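Probable sugar kinase (Clostridium perfringens, PDB 3KZH) probably phosphorylates a sugar or related carbohydrate as a member of the pfkB group of the ribokinase family, and binds beta-D-glucopyranose. Local coordinates at residues 8-13 with 138-143; 161-166 with 181-186; 224-229 with 239-244; 243-248 with 309-314. All coordinates share one frame; numbering follows the deposited sequence.

Contact 1: residues 8-13 with 138-143; sequences YLLVFG and EYTVLD
Val-141 against Leu-9, and Phe-12 against Leu-142, are the main side-chain meetings of this junction, where strands 9-12 and 139-143 run parallel in the large central sheet of the ribokinase fold. The two axes come within 4.6 Å and differ by 17° in direction. The backbone zips up in parallel register: Leu-10 N donates to Tyr-139 O, Leu-10 O takes Val-141 N at 2.8 Å, and Phe-12 N returns to Val-141 O. Val-141 is the residue most covered. Its CG2 branch meets Leu-9 CD2 at 3.7 Å, on the sheet face that helices 44-54 and 255-268 pack against. With CG roughly anti to the backbone N (chi1 -151°), Leu-9 turns CD2 toward strand 139-143, and this methyl also rests 3.6 Å from Tyr-139 O. On the other face of the sheet, Leu-10 and Thr-140 lie side by side and point the same way, with Leu-10 CB 3.7 Å from Thr-140 OG1, a hydroxyl that is hydrogen-bonded to Thr-161 OG1, just before strand 162-166. Phe-12 sets both its CB and CD2 against Leu-142 CD2, the methyl meeting the ring obliquely. At the opposite end of the pairing, Glu-138 N donates to Tyr-8 O at 3.3 Å, nearly in line with the C=O and with an N-H...O angle of 162°.

Contact 2: residues 161-166 with 181-186; sequences TNFILD and KDFHTI. With BGC (beta-D-glucopyranose), chain C.
Phe-163 O is gripped by two successive amides, His-184 N at 3.0 Å and Thr-185 N at 3.1 Å. The first comes in the carbonyl plane onto a lone pair, its N-H...O angle bent to 138°; the second lies almost straight out from the oxygen. Leu-165 N then donates to Thr-185 O at 2.9 Å, fixing the parallel register. His-184 ND1 and Thr-185 OG1 share a 2.8 Å hydrogen bond that helps set the imidazole, and the hydroxyl also bonds Tyr-267 OH. One water spans the segments, accepting from Phe-163 N and donating to Asp-182 O. Asp-166 OD1 sits 2.9 Å from the anomeric O1 of the bound glucose; the sugar is also hydrogen-bonded to Val-168 O and Glu-192 OE2.

Packing centres on Phe-183. Leu-165 CB stands over one ring face, 3.8 Å from the centroid, a CH-pi contact, while Phe-163 CB approaches CD1 obliquely. The Asn-162 amide meets the His-184 ring obliquely, Asn-162 CG 3.5 Å from His-184 CD2, planes 37° apart.

This is the closing step of the beta-alpha-beta unit 162-166, 170-174, 185-186. Helix 147-157 covers Phe-163, Leu-165 and Phe-183; helix 255-268 lies against Ile-164 and Asp-166, and Tyr-139 of strand 139-143 meets His-184 edge-to-face.

Contact 3: residues 224-229 with 239-244; sequences ISLDAD and CGKIKA
Leaving strand 221-225, the chain turns at 226-229, where Asp-229 N donates to Leu-226 O at 3.0 Å, and it meets strand 239-244 through lysine side chains laid against its carbonyls and Leu-226 rather than by any backbone hydrogen bond between the segments. Two lysines reach over from that strand. Lys-243 leaves with CG opposite its backbone N (chi1 176°) and stays extended, running its methylenes past the carbonyls of Ala-228 and Asp-229: CB lies 3.6 Å from Asp-229 O, and CE reaches 3.4 Å from Ala-228 O. Lys-241 starts out similarly but bends at chi2 and chi3. That kink carries CD to 3.8 Å from Asp-229 O and sets CE against Leu-226 CD1 at 4.2 Å, the two side chains crossing at about a right angle. Lys-241 NZ is 6.1 Å from Asp-229 OD2, and Lys-243 NZ 4.9 Å from Asp-229 OD1. Charge attraction here is therefore probably long-range, and Asp-229 OD2 also has a weak, long ion pair with Arg-190. The arrangement belongs to an antiparallel meander: strand 231-234 lies between strands 221-225 and 239-244 in the sheet, and the turn follows directly on Ser-225, a residue of the glucose pocket.

Contact 4: residues 243-248 with 309-314; sequences KATEVD and KTTWEE
Ala-244 and Trp-312 face each other as a non-hydrogen-bonded pair where strands 239-244 and 312-317 run antiparallel, the latter being the outermost strand of the central sheet within the chain. The small methyl meets the large indole at its six-membered ring: Ala-244 CB lies 3.6 Å from Trp-312 CZ3, approaching obliquely. Trp-312 sets CG opposite its carbonyl carbon (chi1 -50°) and turns its CE3/CZ3 edge toward the neighbouring strand, Lys-243 O lying near the ring plane. Thr-310 CG2 covers one face of the same indole, 3.7 Å above the plane over its centre, and the methyl also touches Ala-244 CB, so alanine, threonine and tryptophan form one apolar cluster. Lys-278 of helix 273-288 adds a cation-pi contact to the ring.

On the other side of the sheet Lys-243 and Glu-313 lie side by side and point the same way. They are a hydrogen-bonded pair: Glu-313 N gives Lys-243 O a nearly straight bond of 2.9 Å, and Lys-243 N answers to Glu-313 O. Thr-245 crosses Glu-313 at about a right angle, its CG2 3.6 Å from Glu-313 OE2. Thr-245 N donates to Thr-311 O at 3.2 Å, and a water joins Thr-245 O to Thr-311 N.

The strand pair is therefore held chiefly by backbone bonds and by that apolar face. Lys-243 NZ stays 4.0 Å from Glu-313 OE1, beyond salt-bridge range; at this surface, the opposite charges would probably add only a modest, solvent-weakened attraction.

Starting from the N terminus, contact 1 closes a long loop, bringing strand 139-143 beside strand 9-12, with 124 residues between segments 8-13 and 138-143. Contact 2 follows in series with a short loop through helix 170-174, and it touches contact 1 directly, because strands 139-143 and 162-166 are neighbours. Contact 3 closes another local loop farther along the same sheet, its centre about 20 Å from that of contact 2. Contact 4 begins on the last residues of contact 3, Lys-243 and Ala-244, and spans the 60 residues that include helices 255-268, 273-288 and 300-308. None crosses another. Together they tie the parallel centre of the sheet to its antiparallel C-terminal edge.

Contact 1: residues 8-13 with 138-143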
loop_
_atom_site.group_PDB
_atom_site.type_symbol
_atom_site.label_atom_id
_atom_site.label_comp_id
_atom_site.label_asym_id
_atom_site.label_seq_id
_atom_site.Cartn_x
_atom_site.Cartn_y
_atom_site.Cartn_z
ATOM N N TYR A 8 -10.855 18.835 21.694
ATOM C CA TYR A 8 -10.292 18.406 20.422
ATOM C C TYR A 8 -10.708 19.278 19.247
ATOM O O TYR A 8 -11.713 19.998 19.313
ATOM C CB TYR A 8 -10.693 16.943 20.133
ATOM C CG TYR A 8 -12.190 16.712 19.952
ATOM C CD1 TYR A 8 -12.774 16.715 18.664
ATOM C CD2 TYR A 8 -13.035 16.506 21.065
ATOM C CE1 TYR A 8 -14.158 16.521 18.489
ATOM C CE2 TYR A 8 -14.426 16.314 20.898
ATOM C CZ TYR A 8 -14.968 16.326 19.610
ATOM O OH TYR A 8 -16.315 16.177 19.448
ATOM N N LEU A 9 -9.983 19.106 18.143
ATOM C CA LEU A 9 -10.258 19.797 16.888
ATOM C C LEU A 9 -10.689 18.735 15.903
ATOM O O LEU A 9 -10.034 17.700 15.775
ATOM C CB LEU A 9 -9.006 20.494 16.331
ATOM C CG LEU A 9 -9.241 21.757 15.479
ATOM C CD1 LEU A 9 -8.016 22.596 15.560
ATOM C CD2 LEU A 9 -9.659 21.535 14.037
ATOM N N LEU A 10 -11.762 19.032 15.177
ATOM C CA LEU A 10 -12.268 18.122 14.180
ATOM C C LEU A 10 -11.901 18.567 12.780
ATOM O O LEU A 10 -12.009 19.745 12.443
ATOM C CB LEU A 10 -13.785 17.948 14.310
ATOM C CG LEU A 10 -14.529 17.008 13.343
ATOM C CD1 LEU A 10 -14.042 15.565 13.450
ATOM C CD2 LEU A 10 -16.009 17.087 13.628
ATOM N N VAL A 11 -11.395 17.616 12.000
ATOM C CA VAL A 11 -11.043 17.844 10.607
ATOM C C VAL A 11 -11.952 16.866 9.872
ATOM O O VAL A 11 -12.008 15.689 10.228
ATOM C CB VAL A 11 -9.529 17.551 10.309
ATOM C CG1 VAL A 11 -9.200 17.823 8.839
ATOM C CG2 VAL A 11 -8.621 18.396 11.202
ATOM N N PHE A 12 -12.714 17.375 8.908
ATOM C CA PHE A 12 -13.644 16.560 8.124
ATOM C C PHE A 12 -13.290 16.671 6.635
ATOM O O PHE A 12 -13.371 17.753 6.073
ATOM C CB PHE A 12 -15.093 17.037 8.400
ATOM C CG PHE A 12 -16.172 16.231 7.709
ATOM C CD1 PHE A 12 -16.684 15.066 8.308
ATOM C CD2 PHE A 12 -16.716 16.657 6.477
ATOM C CE1 PHE A 12 -17.740 14.315 7.694
ATOM C CE2 PHE A 12 -17.764 15.929 5.846
ATOM C CZ PHE A 12 -18.277 14.751 6.464
ATOM N N GLY A 13 -12.942 15.549 6.005
ATOM C CA GLY A 13 -12.588 15.548 4.592
ATOM C C GLY A 13 -11.946 14.276 4.055
ATOM O O GLY A 13 -11.773 13.300 4.778
ATOM N N GLU A 138 -14.296 21.994 19.252
ATOM C CA GLU A 138 -14.046 23.426 19.466
ATOM C C GLU A 138 -13.981 24.137 18.119
ATOM O O GLU A 138 -14.559 25.212 17.950
ATOM C CB GLU A 138 -12.757 23.670 20.252
ATOM C CG GLU A 138 -12.554 22.826 21.499
ATOM C CD GLU A 138 -13.472 23.201 22.655
ATOM O OE1 GLU A 138 -13.675 24.414 22.899
ATOM O OE2 GLU A 138 -13.975 22.276 23.332
ATOM N N TYR A 139 -13.244 23.539 17.181
ATOM C CA TYR A 139 -13.124 24.063 15.821
ATOM C C TYR A 139 -13.288 22.896 14.853
ATOM O O TYR A 139 -13.038 21.741 15.221
ATOM C CB TYR A 139 -11.789 24.819 15.591
ATOM C CG TYR A 139 -11.626 26.099 16.405
ATOM C CD1 TYR A 139 -12.012 27.342 15.899
ATOM C CD2 TYR A 139 -11.166 26.055 17.725
ATOM C CE1 TYR A 139 -11.948 28.514 16.719
ATOM C CE2 TYR A 139 -11.101 27.183 18.542
ATOM C CZ TYR A 139 -11.492 28.409 18.039
ATOM O OH TYR A 139 -11.436 29.509 18.863
ATOM N N THR A 140 -13.818 23.178 13.663
ATOM C CA THR A 140 -14.010 22.143 12.650
ATOM C C THR A 140 -13.524 22.616 11.275
ATOM O O THR A 140 -14.037 23.584 10.715
ATOM C CB THR A 140 -15.482 21.592 12.614
ATOM O OG1 THR A 140 -15.804 20.999 13.877
ATOM C CG2 THR A 140 -15.651 20.515 11.542
ATOM N N VAL A 141 -12.515 21.919 10.753
ATOM C CA VAL A 141 -11.895 22.240 9.465
ATOM C C VAL A 141 -12.599 21.537 8.314
ATOM O O VAL A 141 -12.920 20.346 8.377
ATOM C CB VAL A 141 -10.368 21.877 9.460
ATOM C CG1 VAL A 141 -9.729 22.104 8.080
ATOM C CG2 VAL A 141 -9.632 22.689 10.510
ATOM N N LEU A 142 -12.841 22.309 7.265
ATOM C CA LEU A 142 -13.480 21.834 6.050
ATOM C C LEU A 142 -12.748 22.462 4.882
ATOM O O LEU A 142 -12.104 23.499 5.025
ATOM C CB LEU A 142 -14.955 22.291 5.972
ATOM C CG LEU A 142 -16.076 21.854 6.927
ATOM C CD1 LEU A 142 -17.381 22.503 6.532
ATOM C CD2 LEU A 142 -16.224 20.362 6.920
ATOM N N ASP A 143 -12.827 21.798 3.736
ATOM C CA ASP A 143 -12.273 22.319 2.499
ATOM C C ASP A 143 -13.483 22.557 1.591
ATOM O O ASP A 143 -14.605 22.276 2.007
ATOM C CB ASP A 143 -11.204 21.382 1.888
ATOM C CG ASP A 143 -11.727 20.003 1.460
ATOM O OD1 ASP A 143 -12.940 19.702 1.512
ATOM O OD2 ASP A 143 -10.864 19.202 1.053
HETATM O O HOH W 1 -13.802 19.805 22.184
HETATM O O HOH W 2 -14.118 19.071 4.095
#

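Contact 2: residues 161-166 with 181-186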
loop_
_atom_site.group_PDB
_atom_site.type_symbol
_atom_site.label_atom_id
_atom_site.label_comp_id
_atom_site.label_asym_id
_atom_site.label_seq_id
_atom_site.Cartn_x
_atom_site.Cartn_y
_atom_site.Cartn_z
ATOM N N THR A 161 -20.205 24.609 16.789
ATOM C CA THR A 161 -18.765 24.502 16.531
ATOM C C THR A 161 -18.294 25.632 15.606
ATOM O O THR A 161 -19.073 26.171 14.817
ATOM C CB THR A 161 -18.350 23.113 15.945
ATOM O OG1 THR A 161 -16.923 23.067 15.750
ATOM C CG2 THR A 161 -19.054 22.816 14.638
ATOM N N ASN A 162 -17.013 25.966 15.706
ATOM C CA ASN A 162 -16.411 27.022 14.910
ATOM C C ASN A 162 -15.699 26.496 13.657
ATOM O O ASN A 162 -14.598 25.952 13.722
ATOM C CB ASN A 162 -15.445 27.813 15.783
ATOM C CG ASN A 162 -16.136 28.672 16.829
ATOM O OD1 ASN A 162 -15.607 28.854 17.927
ATOM N ND2 ASN A 162 -17.271 29.265 16.471
ATOM N N PHE A 163 -16.323 26.711 12.508
ATOM C CA PHE A 163 -15.800 26.239 11.231
ATOM C C PHE A 163 -14.622 27.002 10.615
ATOM O O PHE A 163 -14.566 28.227 10.673
ATOM C CB PHE A 163 -16.940 26.140 10.228
ATOM C CG PHE A 163 -17.871 25.007 10.469
ATOM C CD1 PHE A 163 -17.575 23.734 9.976
ATOM C CD2 PHE A 163 -19.084 25.214 11.151
ATOM C CE1 PHE A 163 -18.483 22.655 10.148
ATOM C CE2 PHE A 163 -19.999 24.155 11.332
ATOM C CZ PHE A 163 -19.698 22.869 10.829
ATOM N N ILE A 164 -13.676 26.250 10.046
ATOM C CA ILE A 164 -12.480 26.808 9.401
ATOM C C ILE A 164 -12.415 26.366 7.923
ATOM O O ILE A 164 -12.407 25.171 7.630
ATOM C CB ILE A 164 -11.151 26.390 10.148
ATOM C CG1 ILE A 164 -11.218 26.746 11.648
ATOM C CG2 ILE A 164 -9.932 27.071 9.502
ATOM C CD1 ILE A 164 -10.067 26.244 12.487
ATOM N N LEU A 165 -12.330 27.337 7.012
ATOM C CA LEU A 165 -12.257 27.059 5.578
ATOM C C LEU A 165 -10.883 27.168 4.911
ATOM O O LEU A 165 -10.186 28.171 5.059
ATOM C CB LEU A 165 -13.251 27.950 4.798
ATOM C CG LEU A 165 -13.391 27.864 3.262
ATOM C CD1 LEU A 165 -13.845 26.483 2.806
ATOM C CD2 LEU A 165 -14.332 28.934 2.734
ATOM N N ASP A 166 -10.556 26.135 4.130
ATOM C CA ASP A 166 -9.343 26.055 3.315
ATOM C C ASP A 166 -9.978 25.942 1.905
ATOM O O ASP A 166 -10.401 24.859 1.511
ATOM C CB ASP A 166 -8.533 24.790 3.658
ATOM C CG ASP A 166 -7.164 24.740 2.954
ATOM O OD1 ASP A 166 -7.028 25.285 1.840
ATOM O OD2 ASP A 166 -6.210 24.154 3.520
ATOM N N LYS A 181 -20.156 33.117 4.843
ATOM C CA LYS A 181 -20.645 33.917 5.970
ATOM C C LYS A 181 -20.810 33.159 7.296
ATOM O O LYS A 181 -20.748 33.762 8.367
ATOM C CB LYS A 181 -21.964 34.621 5.597
ATOM C CG LYS A 181 -23.145 33.701 5.260
ATOM C CD LYS A 181 -24.411 34.507 5.006
ATOM C CE LYS A 181 -25.601 33.610 4.679
ATOM N NZ LYS A 181 -26.022 32.739 5.824
ATOM N N ASP A 182 -20.959 31.837 7.207
ATOM C CA ASP A 182 -21.148 30.991 8.386
ATOM C C ASP A 182 -19.876 30.454 9.032
ATOM O O ASP A 182 -19.921 29.841 10.101
ATOM C CB ASP A 182 -22.124 29.855 8.077
ATOM C CG ASP A 182 -23.539 30.353 7.819
ATOM O OD1 ASP A 182 -23.997 31.266 8.551
ATOM O OD2 ASP A 182 -24.182 29.822 6.880
ATOM N N PHE A 183 -18.745 30.727 8.394
ATOM C CA PHE A 183 -17.443 30.309 8.886
ATOM C C PHE A 183 -16.881 31.294 9.901
ATOM O O PHE A 183 -17.113 32.505 9.811
ATOM C CB PHE A 183 -16.453 30.161 7.725
ATOM C CG PHE A 183 -16.629 28.907 6.926
ATOM C CD1 PHE A 183 -16.023 27.711 7.337
ATOM C CD2 PHE A 183 -17.389 28.905 5.751
ATOM C CE1 PHE A 183 -16.171 26.509 6.589
ATOM C CE2 PHE A 183 -17.547 27.723 4.991
ATOM C CZ PHE A 183 -16.934 26.521 5.415
ATOM N N HIS A 184 -16.184 30.744 10.892
ATOM C CA HIS A 184 -15.521 31.512 11.943
ATOM C C HIS A 184 -14.171 32.004 11.386
ATOM O O HIS A 184 -13.692 33.077 11.737
ATOM C CB HIS A 184 -15.326 30.602 13.172
ATOM C CG HIS A 184 -14.384 31.134 14.216
ATOM N ND1 HIS A 184 -13.020 31.231 14.011
ATOM C CD2 HIS A 184 -14.603 31.549 15.483
ATOM C CE1 HIS A 184 -12.447 31.681 15.109
ATOM N NE2 HIS A 184 -13.380 31.881 16.018
ATOM N N THR A 185 -13.563 31.195 10.529
ATOM C CA THR A 185 -12.277 31.528 9.944
ATOM C C THR A 185 -12.215 31.071 8.513
ATOM O O THR A 185 -12.704 29.997 8.172
ATOM C CB THR A 185 -11.100 30.854 10.744
ATOM O OG1 THR A 185 -11.029 31.421 12.055
ATOM C CG2 THR A 185 -9.732 31.036 10.055
ATOM N N ILE A 186 -11.700 31.948 7.661
ATOM C CA ILE A 186 -11.467 31.589 6.267
ATOM C C ILE A 186 -9.960 31.808 6.064
ATOM O O ILE A 186 -9.349 32.655 6.711
ATOM C CB ILE A 186 -12.350 32.386 5.236
ATOM C CG1 ILE A 186 -12.165 33.899 5.356
ATOM C CG2 ILE A 186 -13.822 31.982 5.373
ATOM C CD1 ILE A 186 -12.527 34.635 4.099
HETATM C C2 BGC C . -4.217 27.092 -1.598
HETATM C C3 BGC C . -2.711 27.237 -1.221
HETATM C C4 BGC C . -2.700 28.425 -0.170
HETATM C C5 BGC C . -3.611 28.131 1.096
HETATM C C6 BGC C . -3.667 29.208 2.102
HETATM C C1 BGC C . -4.998 26.744 -0.333
HETATM O O1 BGC C . -6.195 26.599 -0.632
HETATM O O2 BGC C . -4.335 26.137 -2.425
HETATM O O3 BGC C . -2.155 27.591 -2.322
HETATM O O4 BGC C . -1.449 28.635 0.184
HETATM O O5 BGC C . -4.926 27.851 0.675
HETATM O O HOH W 3 -18.890 28.353 12.267
#

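Contact 3: residues 224-229 with 239-244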
loop_
_atom_site.group_PDB
_atom_site.type_symbol
_atom_site.label_atom_id
_atom_site.label_comp_id
_atom_site.label_asym_id
_atom_site.label_seq_id
_atom_site.Cartn_x
_atom_site.Cartn_y
_atom_site.Cartn_z
ATOM N N ILE A 224 -5.172 35.927 4.864
ATOM C CA ILE A 224 -4.957 35.909 3.412
ATOM C C ILE A 224 -3.475 35.668 3.093
ATOM O O ILE A 224 -2.620 36.501 3.409
ATOM C CB ILE A 224 -5.499 37.228 2.696
ATOM C CG1 ILE A 224 -6.997 37.417 2.970
ATOM C CG2 ILE A 224 -5.358 37.116 1.169
ATOM C CD1 ILE A 224 -7.537 38.814 2.708
ATOM N N SER A 225 -3.182 34.514 2.489
ATOM C CA SER A 225 -1.813 34.140 2.097
ATOM C C SER A 225 -1.427 34.979 0.890
ATOM O O SER A 225 -2.222 35.115 -0.035
ATOM C CB SER A 225 -1.721 32.659 1.713
ATOM O OG SER A 225 -2.115 31.823 2.767
ATOM N N LEU A 226 -0.235 35.578 0.928
ATOM C CA LEU A 226 0.252 36.429 -0.163
ATOM C C LEU A 226 1.572 35.911 -0.722
ATOM O O LEU A 226 2.450 36.696 -1.106
ATOM C CB LEU A 226 0.428 37.867 0.342
ATOM C CG LEU A 226 -0.722 38.558 1.073
ATOM C CD1 LEU A 226 -0.216 39.844 1.676
ATOM C CD2 LEU A 226 -1.902 38.783 0.129
ATOM N N ASP A 227 1.698 34.582 -0.761
ATOM C CA ASP A 227 2.888 33.860 -1.242
ATOM C C ASP A 227 4.203 34.310 -0.579
ATOM O O ASP A 227 4.420 34.038 0.605
ATOM C CB ASP A 227 2.978 33.886 -2.783
ATOM C CG ASP A 227 1.990 32.931 -3.466
ATOM O OD1 ASP A 227 1.129 32.313 -2.793
ATOM O OD2 ASP A 227 2.087 32.790 -4.706
ATOM N N ALA A 228 5.037 35.043 -1.324
ATOM C CA ALA A 228 6.320 35.553 -0.828
ATOM C C ALA A 228 6.182 36.737 0.127
ATOM O O ALA A 228 7.053 36.945 0.970
ATOM C CB ALA A 228 7.218 35.926 -1.995
ATOM N N ASP A 229 5.089 37.494 -0.003
ATOM C CA ASP A 229 4.828 38.668 0.838
ATOM C C ASP A 229 4.264 38.341 2.226
ATOM O O ASP A 229 3.956 39.239 3.010
ATOM C CB ASP A 229 3.916 39.670 0.117
ATOM C CG ASP A 229 4.492 40.155 -1.200
ATOM O OD1 ASP A 229 5.699 40.472 -1.268
ATOM O OD2 ASP A 229 3.717 40.225 -2.175
ATOM N N CYS A 239 -5.092 43.938 13.104
ATOM C CA CYS A 239 -4.906 43.813 11.662
ATOM C C CYS A 239 -3.451 44.077 11.343
ATOM O O CYS A 239 -2.828 44.951 11.942
ATOM C CB CYS A 239 -5.808 44.795 10.898
ATOM S SG CYS A 239 -5.587 44.806 9.085
ATOM N N GLY A 240 -2.902 43.288 10.428
ATOM C CA GLY A 240 -1.516 43.457 10.057
ATOM C C GLY A 240 -1.078 42.508 8.977
ATOM O O GLY A 240 -1.896 41.798 8.396
ATOM N N LYS A 241 0.229 42.498 8.732
ATOM C CA LYS A 241 0.858 41.656 7.728
ATOM C C LYS A 241 2.230 41.269 8.246
ATOM O O LYS A 241 3.005 42.127 8.672
ATOM C CB LYS A 241 0.993 42.407 6.397
ATOM C CG LYS A 241 1.584 41.586 5.247
ATOM C CD LYS A 241 2.387 42.443 4.275
ATOM C CE LYS A 241 1.489 43.267 3.364
ATOM N NZ LYS A 241 2.297 44.066 2.396
ATOM N N ILE A 242 2.510 39.968 8.246
ATOM C CA ILE A 242 3.791 39.438 8.726
ATOM C C ILE A 242 4.414 38.576 7.635
ATOM O O ILE A 242 3.731 37.792 6.971
ATOM C CB ILE A 242 3.644 38.630 10.071
ATOM C CG1 ILE A 242 3.115 39.535 11.195
ATOM C CG2 ILE A 242 4.992 38.103 10.529
ATOM C CD1 ILE A 242 2.647 38.809 12.444
ATOM N N LYS A 243 5.723 38.724 7.476
ATOM C CA LYS A 243 6.482 37.989 6.477
ATOM C C LYS A 243 7.772 37.511 7.117
ATOM O O LYS A 243 8.270 38.131 8.056
ATOM C CB LYS A 243 6.783 38.924 5.296
ATOM C CG LYS A 243 7.653 38.374 4.183
ATOM C CD LYS A 243 8.139 39.508 3.317
ATOM C CE LYS A 243 9.299 39.079 2.443
ATOM N NZ LYS A 243 9.748 40.197 1.563
ATOM N N ALA A 244 8.272 36.374 6.645
ATOM C CA ALA A 244 9.527 35.828 7.132
ATOM C C ALA A 244 10.595 36.071 6.079
ATOM O O ALA A 244 10.325 36.015 4.877
ATOM C CB ALA A 244 9.396 34.342 7.412
#

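Contact 4: residues 243-248 with 309-314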
loop_
_atom_site.group_PDB
_atom_site.type_symbol
_atom_site.label_atom_id
_atom_site.label_comp_id
_atom_site.label_asym_id
_atom_site.label_seq_id
_atom_site.Cartn_x
_atom_site.Cartn_y
_atom_site.Cartn_z
ATOM N N LYS A 243 5.723 38.724 7.476
ATOM C CA LYS A 243 6.482 37.989 6.477
ATOM C C LYS A 243 7.772 37.511 7.117
ATOM O O LYS A 243 8.270 38.131 8.056
ATOM C CB LYS A 243 6.783 38.924 5.296
ATOM C CG LYS A 243 7.653 38.374 4.183
ATOM C CD LYS A 243 8.139 39.508 3.317
ATOM C CE LYS A 243 9.299 39.079 2.443
ATOM N NZ LYS A 243 9.748 40.197 1.563
ATOM N N ALA A 244 8.272 36.374 6.645
ATOM C CA ALA A 244 9.527 35.828 7.132
ATOM C C ALA A 244 10.595 36.071 6.079
ATOM O O ALA A 244 10.325 36.015 4.877
ATOM C CB ALA A 244 9.396 34.342 7.412
ATOM N N THR A 245 11.799 36.395 6.538
ATOM C CA THR A 245 12.932 36.606 5.638
ATOM C C THR A 245 13.626 35.236 5.515
ATOM O O THR A 245 13.292 34.303 6.259
ATOM C CB THR A 245 13.920 37.688 6.195
ATOM O OG1 THR A 245 14.510 37.237 7.421
ATOM C CG2 THR A 245 13.198 38.998 6.462
ATOM N N GLU A 246 14.531 35.098 4.545
ATOM C CA GLU A 246 15.309 33.860 4.321
ATOM C C GLU A 246 14.548 32.554 4.003
ATOM O O GLU A 246 15.036 31.458 4.309
ATOM C CB GLU A 246 16.297 33.622 5.494
ATOM C CG GLU A 246 17.394 34.671 5.658
ATOM C CD GLU A 246 18.317 34.749 4.456
ATOM O OE1 GLU A 246 18.968 33.725 4.139
ATOM O OE2 GLU A 246 18.374 35.825 3.820
ATOM N N VAL A 247 13.374 32.665 3.381
ATOM C CA VAL A 247 12.582 31.479 3.024
ATOM C C VAL A 247 12.823 31.064 1.567
ATOM O O VAL A 247 12.447 31.781 0.630
ATOM C CB VAL A 247 11.044 31.683 3.269
ATOM C CG1 VAL A 247 10.274 30.397 2.993
ATOM C CG2 VAL A 247 10.778 32.114 4.694
ATOM N N ASP A 248 13.464 29.908 1.396
ATOM C CA ASP A 248 13.745 29.343 0.072
ATOM C C ASP A 248 12.774 28.184 -0.141
ATOM O O ASP A 248 12.681 27.278 0.698
ATOM C CB ASP A 248 15.198 28.837 -0.032
ATOM C CG ASP A 248 16.235 29.950 0.124
ATOM O OD1 ASP A 248 15.978 31.095 -0.321
ATOM O OD2 ASP A 248 17.317 29.673 0.690
ATOM N N LYS A 309 14.700 31.211 15.650
ATOM C CA LYS A 309 15.743 31.527 14.675
ATOM C C LYS A 309 15.307 32.377 13.477
ATOM O O LYS A 309 16.142 32.726 12.635
ATOM C CB LYS A 309 16.370 30.213 14.175
ATOM C CG LYS A 309 17.555 29.737 15.013
ATOM C CD LYS A 309 17.626 28.220 15.263
ATOM C CE LYS A 309 18.069 27.398 14.058
ATOM N NZ LYS A 309 16.926 26.979 13.195
ATOM N N THR A 310 14.023 32.739 13.415
ATOM C CA THR A 310 13.494 33.522 12.291
ATOM C C THR A 310 13.406 35.034 12.528
ATOM O O THR A 310 13.003 35.495 13.599
ATOM C CB THR A 310 12.094 32.961 11.816
ATOM O OG1 THR A 310 12.229 31.585 11.438
ATOM C CG2 THR A 310 11.549 33.716 10.597
ATOM N N THR A 311 13.806 35.788 11.505
ATOM C CA THR A 311 13.748 37.248 11.512
ATOM C C THR A 311 12.478 37.616 10.738
ATOM O O THR A 311 12.304 37.198 9.585
ATOM C CB THR A 311 15.011 37.874 10.857
ATOM O OG1 THR A 311 16.155 37.570 11.666
ATOM C CG2 THR A 311 14.880 39.403 10.735
ATOM N N TRP A 312 11.610 38.397 11.382
ATOM C CA TRP A 312 10.333 38.800 10.799
ATOM C C TRP A 312 10.200 40.260 10.370
ATOM O O TRP A 312 10.824 41.153 10.939
ATOM C CB TRP A 312 9.173 38.497 11.777
ATOM C CG TRP A 312 9.125 37.091 12.362
ATOM C CD1 TRP A 312 9.677 36.680 13.541
ATOM C CD2 TRP A 312 8.492 35.935 11.792
ATOM N NE1 TRP A 312 9.438 35.340 13.743
ATOM C CE2 TRP A 312 8.712 34.854 12.689
ATOM C CE3 TRP A 312 7.758 35.698 10.612
ATOM C CZ2 TRP A 312 8.229 33.547 12.438
ATOM C CZ3 TRP A 312 7.274 34.388 10.357
ATOM C CH2 TRP A 312 7.516 33.337 11.271
ATOM N N GLU A 313 9.383 40.477 9.341
ATOM C CA GLU A 313 9.045 41.809 8.848
ATOM C C GLU A 313 7.588 41.901 9.279
ATOM O O GLU A 313 6.760 41.099 8.839
ATOM C CB GLU A 313 9.163 41.906 7.326
ATOM C CG GLU A 313 10.571 42.191 6.825
ATOM C CD GLU A 313 10.663 42.250 5.312
ATOM O OE1 GLU A 313 9.733 42.779 4.663
ATOM O OE2 GLU A 313 11.677 41.764 4.769
ATOM N N GLU A 314 7.320 42.787 10.240
ATOM C CA GLU A 314 5.979 42.977 10.800
ATOM C C GLU A 314 5.435 44.370 10.539
ATOM O O GLU A 314 6.171 45.346 10.584
ATOM C CB GLU A 314 5.983 42.706 12.316
ATOM C CG GLU A 314 6.443 41.317 12.724
ATOM C CD GLU A 314 6.451 41.116 14.222
ATOM O OE1 GLU A 314 5.373 41.193 14.841
ATOM O OE2 GLU A 314 7.531 40.848 14.783
HETATM O O HOH W 4 14.741 34.511 8.927
#